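Local coordinates for long form salivary protein D7L (Phlebotomus duboscqi, PDB 6MT7) that binds and sequesters cysteinyl leukotrienes and a thromboxane A2 analogue, thereby modulating blood feeding by female sand flies and inhibiting platelet aggregation induced by low collagen concentrations, at residues D142-E147 with A159-Y164. Numbering follows the deposited sequence.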
loop_
_atom_site.group_PDB
_atom_site.type_symbol
_atom_site.label_atom_id
_atom_site.label_comp_id
_atom_site.label_asym_id
_atom_site.label_seq_id
_atom_site.Cartn_x
_atom_site.Cartn_y
_atom_site.Cartn_z
ATOM N N ASP A 142 13.027 5.156 -13.643
ATOM C CA ASP A 142 12.934 6.165 -14.695
ATOM C C ASP A 142 12.240 7.426 -14.196
ATOM O O ASP A 142 12.647 8.543 -14.546
ATOM C CB ASP A 142 12.219 5.574 -15.911
ATOM C CG ASP A 142 13.052 4.514 -16.605
ATOM O OD1 ASP A 142 14.285 4.706 -16.698
ATOM O OD2 ASP A 142 12.491 3.486 -17.048
ATOM N N PHE A 143 11.213 7.277 -13.355
ATOM C CA PHE A 143 10.514 8.446 -12.833
ATOM C C PHE A 143 11.376 9.196 -11.829
ATOM O O PHE A 143 11.456 10.432 -11.856
ATOM C CB PHE A 143 9.192 8.033 -12.181
ATOM C CG PHE A 143 8.429 9.187 -11.585
ATOM C CD1 PHE A 143 7.673 10.027 -12.398
ATOM C CD2 PHE A 143 8.478 9.446 -10.226
ATOM C CE1 PHE A 143 6.974 11.099 -11.864
ATOM C CE2 PHE A 143 7.782 10.518 -9.678
ATOM C CZ PHE A 143 7.024 11.346 -10.502
ATOM N N CYS A 144 11.989 8.461 -10.897
ATOM C CA CYS A 144 12.764 9.094 -9.846
ATOM C C CYS A 144 14.094 9.643 -10.356
ATOM O O CYS A 144 14.645 10.559 -9.737
ATOM C CB CYS A 144 12.985 8.096 -8.711
ATOM S SG CYS A 144 11.452 7.749 -7.828
ATOM N N ASN A 145 14.600 9.125 -11.477
ATOM C CA ASN A 145 15.815 9.656 -12.084
ATOM C C ASN A 145 15.586 10.995 -12.758
ATOM O O ASN A 145 16.561 11.686 -13.086
ATOM C CB ASN A 145 16.377 8.669 -13.105
ATOM C CG ASN A 145 17.177 7.559 -12.460
ATOM O OD1 ASN A 145 17.582 7.660 -11.301
ATOM N ND2 ASN A 145 17.417 6.496 -13.211
ATOM N N ALA A 146 14.333 11.383 -12.961
ATOM C CA ALA A 146 14.015 12.644 -13.603
ATOM C C ALA A 146 13.796 13.741 -12.570
ATOM O O ALA A 146 13.453 13.477 -11.413
ATOM C CB ALA A 146 12.769 12.495 -14.484
ATOM N N GLU A 147 14.023 14.985 -13.004
ATOM C CA GLU A 147 13.730 16.186 -12.220
ATOM C C GLU A 147 14.474 16.195 -10.886
ATOM O O GLU A 147 14.027 16.818 -9.915
ATOM C CB GLU A 147 12.222 16.360 -12.005
ATOM C CG GLU A 147 11.372 16.110 -13.261
ATOM C CD GLU A 147 11.449 17.245 -14.282
ATOM O OE1 GLU A 147 11.976 18.324 -13.945
ATOM O OE2 GLU A 147 10.966 17.059 -15.427
ATOM N N ALA A 159 15.925 9.304 -2.440
ATOM C CA ALA A 159 14.781 9.832 -1.702
ATOM C C ALA A 159 13.464 9.462 -2.369
ATOM O O ALA A 159 12.494 9.095 -1.693
ATOM C CB ALA A 159 14.899 11.346 -1.572
ATOM N N CYS A 160 13.410 9.569 -3.692
ATOM C CA CYS A 160 12.200 9.254 -4.435
ATOM C C CYS A 160 12.000 7.746 -4.518
ATOM O O CYS A 160 10.901 7.243 -4.260
ATOM C CB CYS A 160 12.296 9.896 -5.828
ATOM S SG CYS A 160 10.966 9.543 -7.004
ATOM N N SER A 161 13.067 7.012 -4.855
ATOM C CA SER A 161 12.963 5.565 -5.025
ATOM C C SER A 161 12.505 4.890 -3.742
ATOM O O SER A 161 11.675 3.971 -3.773
ATOM C CB SER A 161 14.310 4.990 -5.463
ATOM O OG SER A 161 14.536 5.219 -6.840
ATOM N N ALA A 162 13.031 5.334 -2.598
ATOM C CA ALA A 162 12.641 4.713 -1.332
ATOM C C ALA A 162 11.158 4.903 -1.056
ATOM O O ALA A 162 10.509 4.019 -0.478
ATOM C CB ALA A 162 13.472 5.280 -0.183
ATOM N N TYR A 163 10.604 6.055 -1.449
ATOM C CA TYR A 163 9.170 6.262 -1.281
ATOM C C TYR A 163 8.373 5.298 -2.165
ATOM O O TYR A 163 7.446 4.628 -1.694
ATOM C CB TYR A 163 8.787 7.720 -1.588
ATOM C CG TYR A 163 7.285 7.869 -1.637
ATOM C CD1 TYR A 163 6.545 7.967 -0.468
ATOM C CD2 TYR A 163 6.599 7.844 -2.853
ATOM C CE1 TYR A 163 5.169 8.046 -0.499
ATOM C CE2 TYR A 163 5.219 7.908 -2.894
ATOM C CZ TYR A 163 4.509 8.016 -1.714
ATOM O OH TYR A 163 3.134 8.092 -1.740
ATOM N N TYR A 164 8.724 5.193 -3.449
ATOM C CA TYR A 164 7.894 4.378 -4.331
ATOM C C TYR A 164 8.081 2.885 -4.089
ATOM O O TYR A 164 7.165 2.099 -4.362
ATOM C CB TYR A 164 8.161 4.748 -5.792
ATOM C CG TYR A 164 7.399 5.997 -6.152
ATOM C CD1 TYR A 164 6.028 5.956 -6.376
ATOM C CD2 TYR A 164 8.031 7.225 -6.196
ATOM C CE1 TYR A 164 5.312 7.106 -6.682
ATOM C CE2 TYR A 164 7.325 8.381 -6.491
ATOM C CZ TYR A 164 5.968 8.315 -6.731
ATOM O OH TYR A 164 5.268 9.466 -7.026
#
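Cys144 and Cys160 are joined by a disulfide that ties helix 140-144 to helix 159-164, their SG atoms 2.0 Å apart and the bridge twisted to a chi3 of -65°. The CA atoms of the cysteines are 5.4 Å apart. On one flank of the bridge two aromatic rings meet. With CG anti to the backbone N (chi1 178°), the ring of Phe143 lies beside that of Tyr164, its CE2 3.9 Å from Tyr164 CE2. The pair is oblique, neither stacked nor edge-to-face, with the planes at 79° and the centroids 5.7 Å apart. Each ring also touches a sulfur from the opposite segment: Cys160 SG sits oblique to the Phe143 ring, 4.1 Å from CD2, and Cys144 SG likewise to the Tyr164 ring, 3.8 Å from CD2. Ser161 OG, 3.8 Å from Cys144 CB, adds a smaller contact, while its hydrogen bond goes to Glu150. The Tyr164 hydroxyl is likewise engaged by Lys134 N, and Arg149 makes a cation-pi contact with the Phe143 ring. With no hydrogen bond between the two segments, their union rests on apolar and sulfur-aromatic packing around one covalent link, which fixes the spacing of the helices in this secreted PBP/GOBP-family protein.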